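Local structure of putative glycosyl hydrolase (Bacteroides thetaiotaomicron VPI-5482, 3K11) at residues Leu278-Pro283 / Leu336-Asn341; Asp294-His299 / Lys342-Ala347; Phe312-Gln315 / Asp321-Leu324. The protein is probably a glycoside hydrolase of family 88, though its precise activity and substrate are unknown. One frame throughout, in Å; residues are numbered along the deposited sequence.

Contact 1. Residues Leu278-Pro283 / Leu336-Asn341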
ATOM      1  N   LEU A 278      31.054   3.730  -2.550  1.00 23.93           N
ATOM      2  CA  LEU A 278      31.757   2.889  -3.525  1.00 22.22           C
ATOM      3  C   LEU A 278      31.885   3.577  -4.867  1.00 24.19           C
ATOM      4  O   LEU A 278      32.960   3.607  -5.452  1.00 23.97           O
ATOM      5  CB  LEU A 278      31.044   1.535  -3.655  1.00 22.88           C
ATOM      6  CG  LEU A 278      31.640   0.499  -4.596  1.00 21.54           C
ATOM      7  CD1 LEU A 278      33.093   0.259  -4.267  1.00 20.69           C
ATOM      8  CD2 LEU A 278      30.816  -0.819  -4.566  1.00 19.61           C
ATOM      9  N   LEU A 279      30.793   4.171  -5.342  1.00 22.66           N
ATOM     10  CA  LEU A 279      30.840   4.907  -6.596  1.00 21.70           C
ATOM     11  C   LEU A 279      31.725   6.186  -6.554  1.00 24.30           C
ATOM     12  O   LEU A 279      32.239   6.657  -7.593  1.00 24.19           O
ATOM     13  CB  LEU A 279      29.424   5.160  -7.119  1.00 20.05           C
ATOM     14  CG  LEU A 279      28.665   3.952  -7.614  1.00 23.50           C
ATOM     15  CD1 LEU A 279      27.219   4.307  -7.723  1.00 20.57           C
ATOM     16  CD2 LEU A 279      29.230   3.385  -8.940  1.00 24.12           C
ATOM     17  N   ASP A 280      31.940   6.735  -5.350  1.00 24.15           N
ATOM     18  CA  ASP A 280      32.906   7.816  -5.187  1.00 24.44           C
ATOM     19  C   ASP A 280      34.321   7.344  -5.446  1.00 24.68           C
ATOM     20  O   ASP A 280      35.181   8.134  -5.788  1.00 24.51           O
ATOM     21  CB  ASP A 280      32.852   8.363  -3.756  1.00 25.47           C
ATOM     22  CG  ASP A 280      31.654   9.289  -3.505  1.00 25.02           C
ATOM     23  OD1 ASP A 280      30.995   9.767  -4.472  1.00 25.78           O
ATOM     24  OD2 ASP A 280      31.400   9.579  -2.292  1.00 24.60           O
ATOM     25  N   VAL A 281      34.592   6.058  -5.252  1.00 25.15           N
ATOM     26  CA  VAL A 281      35.979   5.538  -5.343  1.00 23.57           C
ATOM     27  C   VAL A 281      36.269   4.849  -6.680  1.00 23.64           C
ATOM     28  O   VAL A 281      37.354   4.986  -7.248  1.00 22.81           O
ATOM     29  CB  VAL A 281      36.240   4.565  -4.190  1.00 24.89           C
ATOM     30  CG1 VAL A 281      37.587   3.916  -4.315  1.00 24.15           C
ATOM     31  CG2 VAL A 281      36.145   5.283  -2.813  1.00 23.95           C
ATOM     32  N   LEU A 282      35.314   4.080  -7.196  1.00 22.32           N
ATOM     33  CA  LEU A 282      35.562   3.312  -8.407  1.00 22.44           C
ATOM     34  C   LEU A 282      35.930   4.201  -9.577  1.00 24.04           C
ATOM     35  O   LEU A 282      35.228   5.168  -9.845  1.00 26.20           O
ATOM     36  CB  LEU A 282      34.324   2.520  -8.871  1.00 21.46           C
ATOM     37  CG  LEU A 282      33.840   1.371  -7.988  1.00 23.38           C
ATOM     38  CD1 LEU A 282      32.628   0.697  -8.632  1.00 22.16           C
ATOM     39  CD2 LEU A 282      35.013   0.343  -7.684  1.00 25.27           C
ATOM     40  N   PRO A 283      36.967   3.817 -10.321  1.00 27.71           N
ATOM     41  CA  PRO A 283      37.254   4.448 -11.611  1.00 25.58           C
ATOM     42  C   PRO A 283      36.028   4.404 -12.476  1.00 25.51           C
ATOM     43  O   PRO A 283      35.273   3.450 -12.396  1.00 23.83           O
ATOM     44  CB  PRO A 283      38.352   3.562 -12.191  1.00 26.31           C
ATOM     45  CG  PRO A 283      39.043   2.998 -10.998  1.00 29.70           C
ATOM     46  CD  PRO A 283      37.972   2.797  -9.963  1.00 26.46           C
ATOM     47  N   LEU A 336      20.608  11.333  -2.483  1.00 22.31           N
ATOM     48  CA  LEU A 336      19.970  11.893  -3.667  1.00 23.09           C
ATOM     49  C   LEU A 336      20.667  13.158  -4.119  1.00 24.09           C
ATOM     50  O   LEU A 336      20.986  13.303  -5.316  1.00 25.00           O
ATOM     51  CB  LEU A 336      18.485  12.122  -3.409  1.00 23.70           C
ATOM     52  CG  LEU A 336      17.599  10.904  -3.221  1.00 25.56           C
ATOM     53  CD1 LEU A 336      16.198  11.350  -2.694  1.00 23.76           C
ATOM     54  CD2 LEU A 336      17.523   9.978  -4.512  1.00 22.74           C
ATOM     55  N   ALA A 337      20.969  14.064  -3.184  1.00 22.07           N
ATOM     56  CA  ALA A 337      21.679  15.308  -3.546  1.00 20.02           C
ATOM     57  C   ALA A 337      23.049  14.967  -4.125  1.00 20.77           C
ATOM     58  O   ALA A 337      23.488  15.575  -5.116  1.00 21.81           O
ATOM     59  CB  ALA A 337      21.810  16.205  -2.325  1.00 20.37           C
ATOM     60  N   HIS A 338      23.736  14.005  -3.502  1.00 23.86           N
ATOM     61  CA  HIS A 338      25.076  13.603  -3.953  1.00 24.43           C
ATOM     62  C   HIS A 338      25.048  13.050  -5.391  1.00 23.33           C
ATOM     63  O   HIS A 338      25.866  13.423  -6.236  1.00 24.97           O
ATOM     64  CB  HIS A 338      25.638  12.545  -3.023  1.00 24.02           C
ATOM     65  CG  HIS A 338      27.074  12.230  -3.269  1.00 22.93           C
ATOM     66  ND1 HIS A 338      28.062  13.178  -3.098  1.00 23.23           N
ATOM     67  CD2 HIS A 338      27.698  11.084  -3.650  1.00 23.30           C
ATOM     68  CE1 HIS A 338      29.235  12.637  -3.407  1.00 28.33           C
ATOM     69  NE2 HIS A 338      29.047  11.363  -3.718  1.00 25.70           N
ATOM     70  N   ALA A 339      24.075  12.168  -5.634  1.00 21.73           N
ATOM     71  CA  ALA A 339      23.922  11.510  -6.934  1.00 18.43           C
ATOM     72  C   ALA A 339      23.585  12.550  -8.009  1.00 23.68           C
ATOM     73  O   ALA A 339      24.037  12.427  -9.137  1.00 23.61           O
ATOM     74  CB  ALA A 339      22.827  10.429  -6.884  1.00 20.79           C
ATOM     75  N   ILE A 340      22.798  13.572  -7.661  1.00 24.68           N
ATOM     76  CA  ILE A 340      22.527  14.647  -8.615  1.00 21.76           C
ATOM     77  C   ILE A 340      23.801  15.437  -8.874  1.00 21.55           C
ATOM     78  O   ILE A 340      24.157  15.691 -10.059  1.00 22.31           O
ATOM     79  CB  ILE A 340      21.428  15.634  -8.124  1.00 22.91           C
ATOM     80  CG1 ILE A 340      20.062  14.923  -8.011  1.00 21.08           C
ATOM     81  CG2 ILE A 340      21.305  16.820  -9.109  1.00 21.75           C
ATOM     82  CD1 ILE A 340      19.011  15.664  -7.088  1.00 21.99           C
ATOM     83  N   ASN A 341      24.487  15.798  -7.792  1.00 22.00           N
ATOM     84  CA  ASN A 341      25.743  16.549  -7.901  1.00 22.20           C
ATOM     85  C   ASN A 341      26.775  15.794  -8.718  1.00 25.15           C
ATOM     86  O   ASN A 341      27.548  16.423  -9.462  1.00 23.40           O
ATOM     87  CB  ASN A 341      26.311  16.866  -6.522  1.00 23.53           C
ATOM     88  CG  ASN A 341      25.484  17.899  -5.761  1.00 24.17           C
ATOM     89  OD1 ASN A 341      24.813  18.742  -6.372  1.00 27.54           O
ATOM     90  ND2 ASN A 341      25.615  17.896  -4.438  1.00 25.25           N
TER

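Contact 2. Residues Asp294-His299 / Lys342-Ala347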
ATOM      1  N   ASP A 294      23.771   0.134 -11.891  1.00 24.41           N
ATOM      2  CA  ASP A 294      22.430  -0.405 -12.086  1.00 24.67           C
ATOM      3  C   ASP A 294      21.705  -0.713 -10.764  1.00 23.69           C
ATOM      4  O   ASP A 294      20.527  -0.398 -10.630  1.00 24.69           O
ATOM      5  CB  ASP A 294      22.485  -1.679 -12.926  1.00 27.17           C
ATOM      6  CG  ASP A 294      22.799  -1.412 -14.402  1.00 35.11           C
ATOM      7  OD1 ASP A 294      22.816  -0.236 -14.846  1.00 33.15           O
ATOM      8  OD2 ASP A 294      23.058  -2.406 -15.105  1.00 35.24           O
ATOM      9  N   TYR A 295      22.399  -1.335  -9.816  1.00 23.51           N
ATOM     10  CA  TYR A 295      21.832  -1.568  -8.493  1.00 22.77           C
ATOM     11  C   TYR A 295      21.489  -0.278  -7.807  1.00 22.52           C
ATOM     12  O   TYR A 295      20.406  -0.141  -7.211  1.00 23.02           O
ATOM     13  CB  TYR A 295      22.778  -2.359  -7.581  1.00 24.63           C
ATOM     14  CG  TYR A 295      22.566  -3.844  -7.641  1.00 23.48           C
ATOM     15  CD1 TYR A 295      21.377  -4.406  -7.230  1.00 25.57           C
ATOM     16  CD2 TYR A 295      23.593  -4.697  -8.073  1.00 24.89           C
ATOM     17  CE1 TYR A 295      21.173  -5.762  -7.275  1.00 28.68           C
ATOM     18  CE2 TYR A 295      23.392  -6.074  -8.079  1.00 27.42           C
ATOM     19  CZ  TYR A 295      22.167  -6.581  -7.694  1.00 30.29           C
ATOM     20  OH  TYR A 295      21.984  -7.939  -7.706  1.00 29.09           O
ATOM     21  N   PHE A 296      22.396   0.694  -7.880  1.00 22.45           N
ATOM     22  CA  PHE A 296      22.142   2.024  -7.268  1.00 21.63           C
ATOM     23  C   PHE A 296      20.933   2.702  -7.867  1.00 24.58           C
ATOM     24  O   PHE A 296      19.999   3.101  -7.165  1.00 23.00           O
ATOM     25  CB  PHE A 296      23.333   2.948  -7.500  1.00 23.12           C
ATOM     26  CG  PHE A 296      23.130   4.338  -6.910  1.00 23.60           C
ATOM     27  CD1 PHE A 296      22.942   4.507  -5.537  1.00 23.45           C
ATOM     28  CD2 PHE A 296      23.063   5.444  -7.749  1.00 24.96           C
ATOM     29  CE1 PHE A 296      22.677   5.772  -5.006  1.00 23.06           C
ATOM     30  CE2 PHE A 296      22.816   6.729  -7.237  1.00 22.07           C
ATOM     31  CZ  PHE A 296      22.640   6.889  -5.864  1.00 24.10           C
ATOM     32  N   ARG A 297      20.908   2.780  -9.185  1.00 25.67           N
ATOM     33  CA  ARG A 297      19.767   3.379  -9.846  1.00 24.52           C
ATOM     34  C   ARG A 297      18.420   2.696  -9.573  1.00 24.09           C
ATOM     35  O   ARG A 297      17.399   3.384  -9.420  1.00 25.83           O
ATOM     36  CB  ARG A 297      20.046   3.511 -11.327  1.00 25.01           C
ATOM     37  CG  ARG A 297      21.026   4.631 -11.633  1.00 25.92           C
ATOM     38  CD  ARG A 297      21.262   4.696 -13.098  1.00 32.97           C
ATOM     39  NE  ARG A 297      22.116   5.865 -13.342  1.00 34.10           N
ATOM     40  CZ  ARG A 297      23.060   5.937 -14.271  1.00 33.79           C
ATOM     41  NH1 ARG A 297      23.271   4.920 -15.121  1.00 32.32           N
ATOM     42  NH2 ARG A 297      23.815   7.035 -14.350  1.00 29.64           N
ATOM     43  N   ALA A 298      18.386   1.365  -9.519  1.00 23.30           N
ATOM     44  CA  ALA A 298      17.165   0.634  -9.210  1.00 22.74           C
ATOM     45  C   ALA A 298      16.712   0.924  -7.776  1.00 23.07           C
ATOM     46  O   ALA A 298      15.521   1.069  -7.517  1.00 24.29           O
ATOM     47  CB  ALA A 298      17.343  -0.877  -9.402  1.00 22.47           C
ATOM     48  N   HIS A 299      17.662   1.037  -6.851  1.00 21.76           N
ATOM     49  CA  HIS A 299      17.339   1.339  -5.457  1.00 21.65           C
ATOM     50  C   HIS A 299      16.809   2.763  -5.298  1.00 23.13           C
ATOM     51  O   HIS A 299      15.839   3.019  -4.584  1.00 23.78           O
ATOM     52  CB  HIS A 299      18.579   1.123  -4.592  1.00 21.97           C
ATOM     53  CG  HIS A 299      18.291   1.031  -3.128  1.00 24.32           C
ATOM     54  ND1 HIS A 299      19.253   1.290  -2.175  1.00 22.80           N
ATOM     55  CD2 HIS A 299      17.153   0.722  -2.452  1.00 23.43           C
ATOM     56  CE1 HIS A 299      18.727   1.109  -0.971  1.00 24.09           C
ATOM     57  NE2 HIS A 299      17.457   0.762  -1.106  1.00 25.43           N
ATOM     58  N   LYS A 342      26.814  14.467  -8.575  1.00 21.84           N
ATOM     59  CA  LYS A 342      27.777  13.625  -9.313  1.00 23.22           C
ATOM     60  C   LYS A 342      27.391  13.314 -10.731  1.00 25.45           C
ATOM     61  O   LYS A 342      28.191  12.775 -11.461  1.00 23.35           O
ATOM     62  CB  LYS A 342      28.034  12.298  -8.567  1.00 23.12           C
ATOM     63  CG  LYS A 342      28.681  12.474  -7.237  1.00 22.73           C
ATOM     64  CD  LYS A 342      30.202  12.784  -7.314  1.00 35.17           C
ATOM     65  CE  LYS A 342      31.031  11.567  -7.524  1.00 42.18           C
ATOM     66  NZ  LYS A 342      32.464  11.876  -7.247  1.00 41.14           N
ATOM     67  N   GLY A 343      26.180  13.644 -11.137  1.00 22.91           N
ATOM     68  CA  GLY A 343      25.691  13.347 -12.471  1.00 26.68           C
ATOM     69  C   GLY A 343      25.160  11.938 -12.619  1.00 24.18           C
ATOM     70  O   GLY A 343      24.999  11.487 -13.740  1.00 23.76           O
ATOM     71  N   TRP A 344      24.902  11.230 -11.514  1.00 24.42           N
ATOM     72  CA  TRP A 344      24.412   9.846 -11.568  1.00 24.10           C
ATOM     73  C   TRP A 344      22.909   9.721 -11.783  1.00 23.73           C
ATOM     74  O   TRP A 344      22.448   8.763 -12.402  1.00 23.08           O
ATOM     75  CB  TRP A 344      24.762   9.099 -10.293  1.00 25.27           C
ATOM     76  CG  TRP A 344      26.201   9.081  -9.970  1.00 22.41           C
ATOM     77  CD1 TRP A 344      27.248   9.223 -10.796  1.00 27.82           C
ATOM     78  CD2 TRP A 344      26.747   8.820  -8.670  1.00 21.48           C
ATOM     79  NE1 TRP A 344      28.428   9.104 -10.092  1.00 22.64           N
ATOM     80  CE2 TRP A 344      28.131   8.868  -8.779  1.00 28.12           C
ATOM     81  CE3 TRP A 344      26.179   8.579  -7.426  1.00 24.55           C
ATOM     82  CZ2 TRP A 344      28.956   8.658  -7.697  1.00 22.86           C
ATOM     83  CZ3 TRP A 344      26.996   8.386  -6.331  1.00 26.06           C
ATOM     84  CH2 TRP A 344      28.371   8.452  -6.470  1.00 25.85           C
ATOM     85  N   ILE A 345      22.147  10.689 -11.285  1.00 25.32           N
ATOM     86  CA  ILE A 345      20.692  10.720 -11.453  1.00 23.97           C
ATOM     87  C   ILE A 345      20.240  12.112 -11.840  1.00 23.05           C
ATOM     88  O   ILE A 345      20.959  13.098 -11.749  1.00 24.27           O
ATOM     89  CB  ILE A 345      19.948  10.164 -10.166  1.00 23.94           C
ATOM     90  CG1 ILE A 345      19.990  11.177  -8.999  1.00 22.10           C
ATOM     91  CG2 ILE A 345      20.448   8.749  -9.783  1.00 24.40           C
ATOM     92  CD1 ILE A 345      19.306  10.708  -7.676  1.00 23.04           C
ATOM     93  N   ASP A 346      19.025  12.167 -12.357  1.00 25.62           N
ATOM     94  CA  ASP A 346      18.475  13.351 -12.956  1.00 23.44           C
ATOM     95  C   ASP A 346      18.024  14.414 -11.976  1.00 23.19           C
ATOM     96  O   ASP A 346      17.291  14.149 -11.014  1.00 22.54           O
ATOM     97  CB  ASP A 346      17.284  12.910 -13.804  1.00 24.73           C
ATOM     98  CG  ASP A 346      16.787  13.977 -14.709  1.00 29.11           C
ATOM     99  OD1 ASP A 346      17.433  14.252 -15.773  1.00 26.76           O
ATOM    100  OD2 ASP A 346      15.727  14.527 -14.353  1.00 23.95           O
ATOM    101  N   ALA A 347      18.442  15.649 -12.231  1.00 22.49           N
ATOM    102  CA  ALA A 347      18.120  16.761 -11.328  1.00 21.77           C
ATOM    103  C   ALA A 347      16.641  17.135 -11.357  1.00 21.84           C
ATOM    104  O   ALA A 347      16.081  17.491 -10.322  1.00 21.11           O
ATOM    105  CB  ALA A 347      19.001  17.976 -11.643  1.00 22.89           C
TER

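Contact 3. Residues Phe312-Gln315 / Asp321-Leu324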
ATOM      1  N   PHE A 312       9.289  12.720   4.763  1.00 23.13           N
ATOM      2  CA  PHE A 312       9.972  11.627   5.440  1.00 23.27           C
ATOM      3  C   PHE A 312       9.655  10.311   4.733  1.00 22.64           C
ATOM      4  O   PHE A 312       8.640  10.180   4.026  1.00 25.18           O
ATOM      5  CB  PHE A 312       9.451  11.487   6.871  1.00 24.07           C
ATOM      6  CG  PHE A 312       9.761  12.644   7.763  1.00 23.16           C
ATOM      7  CD1 PHE A 312      10.993  12.731   8.406  1.00 24.30           C
ATOM      8  CD2 PHE A 312       8.817  13.648   7.980  1.00 24.37           C
ATOM      9  CE1 PHE A 312      11.275  13.807   9.245  1.00 23.59           C
ATOM     10  CE2 PHE A 312       9.079  14.705   8.834  1.00 23.69           C
ATOM     11  CZ  PHE A 312      10.332  14.813   9.425  1.00 25.78           C
ATOM     12  N   TRP A 313      10.482   9.317   5.018  1.00 22.90           N
ATOM     13  CA  TRP A 313      10.192   7.941   4.692  1.00 22.88           C
ATOM     14  C   TRP A 313       9.779   7.165   5.954  1.00 21.68           C
ATOM     15  O   TRP A 313      10.053   7.569   7.092  1.00 23.83           O
ATOM     16  CB  TRP A 313      11.389   7.299   4.005  1.00 24.90           C
ATOM     17  CG  TRP A 313      11.599   7.700   2.589  1.00 23.21           C
ATOM     18  CD1 TRP A 313      11.220   6.971   1.480  1.00 23.85           C
ATOM     19  CD2 TRP A 313      12.216   8.890   2.087  1.00 23.06           C
ATOM     20  NE1 TRP A 313      11.577   7.638   0.330  1.00 23.11           N
ATOM     21  CE2 TRP A 313      12.187   8.808   0.673  1.00 23.76           C
ATOM     22  CE3 TRP A 313      12.786  10.025   2.677  1.00 21.37           C
ATOM     23  CZ2 TRP A 313      12.715   9.794  -0.140  1.00 24.43           C
ATOM     24  CZ3 TRP A 313      13.366  10.998   1.849  1.00 20.63           C
ATOM     25  CH2 TRP A 313      13.313  10.876   0.462  1.00 22.74           C
ATOM     26  N   HIS A 314       9.034   6.082   5.716  1.00 24.16           N
ATOM     27  CA  HIS A 314       8.497   5.225   6.753  1.00 23.62           C
ATOM     28  C   HIS A 314       9.532   4.190   7.250  1.00 23.69           C
ATOM     29  O   HIS A 314      10.301   3.611   6.447  1.00 24.02           O
ATOM     30  CB  HIS A 314       7.269   4.495   6.239  1.00 23.73           C
ATOM     31  CG  HIS A 314       6.110   5.377   5.920  1.00 22.41           C
ATOM     32  ND1 HIS A 314       5.165   5.738   6.865  1.00 21.57           N
ATOM     33  CD2 HIS A 314       5.728   5.962   4.755  1.00 23.41           C
ATOM     34  CE1 HIS A 314       4.252   6.508   6.283  1.00 24.91           C
ATOM     35  NE2 HIS A 314       4.572   6.672   5.011  1.00 24.59           N
ATOM     36  N   GLN A 315       9.463   3.908   8.560  1.00 23.09           N
ATOM     37  CA  GLN A 315      10.342   2.955   9.294  1.00 22.87           C
ATOM     38  C   GLN A 315      10.480   1.623   8.558  1.00 23.06           C
ATOM     39  O   GLN A 315      11.569   1.086   8.431  1.00 22.79           O
ATOM     40  CB  GLN A 315       9.761   2.745  10.685  1.00 22.29           C
ATOM     41  CG  GLN A 315      10.298   1.623  11.506  1.00 22.47           C
ATOM     42  CD  GLN A 315      11.623   1.859  12.094  1.00 23.47           C
ATOM     43  OE1 GLN A 315      12.394   2.716  11.640  1.00 24.65           O
ATOM     44  NE2 GLN A 315      11.937   1.075  13.124  1.00 22.08           N
ATOM     45  N   ASP A 321       1.780   2.697   7.171  1.00 24.00           N
ATOM     46  CA  ASP A 321       1.236   2.808   8.511  1.00 23.85           C
ATOM     47  C   ASP A 321       2.308   2.704   9.569  1.00 23.54           C
ATOM     48  O   ASP A 321       1.999   2.670  10.773  1.00 23.47           O
ATOM     49  CB  ASP A 321       0.086   1.809   8.751  1.00 24.04           C
ATOM     50  CG  ASP A 321       0.493   0.349   8.608  1.00 28.14           C
ATOM     51  OD1 ASP A 321       1.597   0.093   8.070  1.00 25.88           O
ATOM     52  OD2 ASP A 321      -0.321  -0.544   9.022  1.00 27.29           O
ATOM     53  N   SER A 322       3.566   2.657   9.165  1.00 24.38           N
ATOM     54  CA  SER A 322       4.667   2.629  10.114  1.00 24.93           C
ATOM     55  C   SER A 322       5.192   4.073  10.284  1.00 27.66           C
ATOM     56  O   SER A 322       5.002   4.924   9.427  1.00 23.90           O
ATOM     57  CB  SER A 322       5.803   1.698   9.703  1.00 25.38           C
ATOM     58  OG  SER A 322       6.439   2.066   8.496  1.00 23.43           O
ATOM     59  N   TYR A 323       5.839   4.339  11.401  1.00 23.83           N
ATOM     60  CA  TYR A 323       6.189   5.737  11.680  1.00 25.36           C
ATOM     61  C   TYR A 323       7.191   6.342  10.735  1.00 24.54           C
ATOM     62  O   TYR A 323       8.023   5.636  10.175  1.00 24.43           O
ATOM     63  CB  TYR A 323       6.633   5.907  13.131  1.00 24.35           C
ATOM     64  CG  TYR A 323       7.921   5.325  13.596  1.00 21.97           C
ATOM     65  CD1 TYR A 323       9.114   6.001  13.396  1.00 23.96           C
ATOM     66  CD2 TYR A 323       7.959   4.173  14.369  1.00 26.80           C
ATOM     67  CE1 TYR A 323      10.284   5.529  13.901  1.00 23.17           C
ATOM     68  CE2 TYR A 323       9.162   3.673  14.855  1.00 24.36           C
ATOM     69  CZ  TYR A 323      10.318   4.363  14.637  1.00 25.91           C
ATOM     70  OH  TYR A 323      11.512   3.927  15.182  1.00 24.64           O
ATOM     71  N   LEU A 324       7.139   7.677  10.610  1.00 26.45           N
ATOM     72  CA  LEU A 324       8.079   8.425   9.796  1.00 24.41           C
ATOM     73  C   LEU A 324       9.372   8.585  10.588  1.00 24.77           C
ATOM     74  O   LEU A 324       9.362   9.118  11.698  1.00 24.16           O
ATOM     75  CB  LEU A 324       7.501   9.788   9.446  1.00 23.54           C
ATOM     76  CG  LEU A 324       6.204   9.750   8.605  1.00 24.33           C
ATOM     77  CD1 LEU A 324       5.611  11.170   8.346  1.00 28.51           C
ATOM     78  CD2 LEU A 324       6.447   8.975   7.276  1.00 22.04           C
TER

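Contact 1. Residues Leu278-Pro283 / Leu336-Asn341
A single histidine-carboxylate hydrogen bond, between His338 and Asp280, joins two helices of what is, as in family 88 glycoside hydrolases, an (α/α)6-barrel. Asp280 lies near the C-terminal end of helix 265-281, and His338 is in the penultimate turn of helix 326-342. The backbones stay well apart, with 9.8 Å between Asp280 CA and His338 CA, so the two side chains span the gap from opposite directions and no other residues of 278-283 and 336-341 touch. The buried area is correspondingly small, and the pair sits at the surface of the fold.

His338 reaches out because CG is anti to the backbone N (chi1 -171°), which carries the imidazole toward the other helix. The ring then presents its NE2 edge to the carboxylate, and the two planes stand 79° apart. Its rotation is fixed from both ends: while NE2 donates to Asp280, ND1 is hydrogen-bonded to Glu409 on helix 400-416, which also accepts from Asn341 ND2. With a carboxylate at each nitrogen, the imidazole would be expected to lean toward the protonated, positively charged form. The ring of Trp344, nearly perpendicular to it, and that of Tyr334 also meet the histidine ring.

Asp280 OD1 has a second partner in the amine of Lys342, a long, weak ion pair. The bond to the histidine is much the tighter of the two. His338 NE2 lies 2.6 Å from Asp280 OD1, with an N-H...O angle of 174°, and OD1 accepts through its syn lone pair and lies in the imidazole plane.

Contact 2. Residues Asp294-His299 / Lys342-Ala347
Phe296, on helix 289-304, meets Trp344 and Ile345 in the loop after helix 326-342. With CG anti to its backbone N (chi1 179°), the phenyl ring extends toward that loop, where the edge of the indole is turned to its face in an offset edge-to-face pair. The ring planes stand at 82°, and Phe296 CE2 comes within 3.8 Å of Trp344 CE3. The same CE2 packs against the CG2 branch of Ile345 at 4.0 Å. Ala339 and Leu272 also touch Phe296, from helices 326-342 and 265-281.

The loop that receives these contacts begins with a Schellman motif, in which Gly343 ends helix 326-342 with a positive phi, and finishes at Asp346, the N-cap of helix 347-362 in this helical barrel.

The next residue, Arg297, binds the backbone of the loop. Its chain is extended from CG to NE, bringing the guanidinium side-on to the carbonyl of Trp344. Both NE, 3.1 Å from Trp344 O, and NH2, 2.9 Å from Trp344 O, donate to that one oxygen. The NE donor lies in the carbonyl plane, whereas NH2 approaches tilted 18° from it.

Contact 3. Residues Phe312-Gln315 / Asp321-Leu324
His314 has one face of its imidazole covered by Leu324, whose CD2 methyl sits 3.5 Å from the centroid of the His314 ring in a CH-pi contact, displaced a little toward the rim. The two side chains run side by side in the same direction. The ring is also held at its edge: His314 ND1 donates to Ser322 O at 2.7 Å, almost straight at 173°, with the oxygen in the imidazole plane. A methyl on a face and a carbonyl at the edge together fix how the ring is turned.

The segments include the paired ends of a short, weakly bonded antiparallel β-hairpin, strands 313-314 and 324-325, in which His314 and Leu324 form a non-hydrogen-bonded pair. Farther toward the connecting loop, Gln315 N donates to Tyr323 O at 2.8 Å.

The Gln315 side chain runs alongside Tyr323, pointing the same way. Its CB is 4.1 Å from the centroid of the Tyr323 ring, directly above the centre, and a bend at chi2 (76°) lays the amide nearly parallel to the ring, stacked at 21°. The amide's NE2 is spoken for by the carbonyl of Tyr387. Leu324 CB also packs 3.6 Å from Phe312 CB, the side chains crossing at about a right angle. Ser322 OG, near His314 CB, is bonded within the hairpin loop to Cys319 O and Leu316 N.

In the fold
Running from the N terminus, the chain passes through 278-283 at the end of helix 265-281, then 294-299 on helix 289-304, before the hairpin of 312-315 and 321-324. Contact 3 closes that hairpin locally, with five residues between its arms. The chain then enters helix 326-342, whose 336-341 turns close contact 1, and the following loop, 342-347, closes contact 2. Contacts 1 and 2 therefore cross, while contact 3 is nested inside both. Contacts 1 and 2 also touch: Trp344, which follows helix 326-342, meets Leu279 of helix 265-281 as well as Phe296 of helix 289-304. The centre of contact 3 lies about 26 Å from that of contact 1 and about 23 Å from that of contact 2.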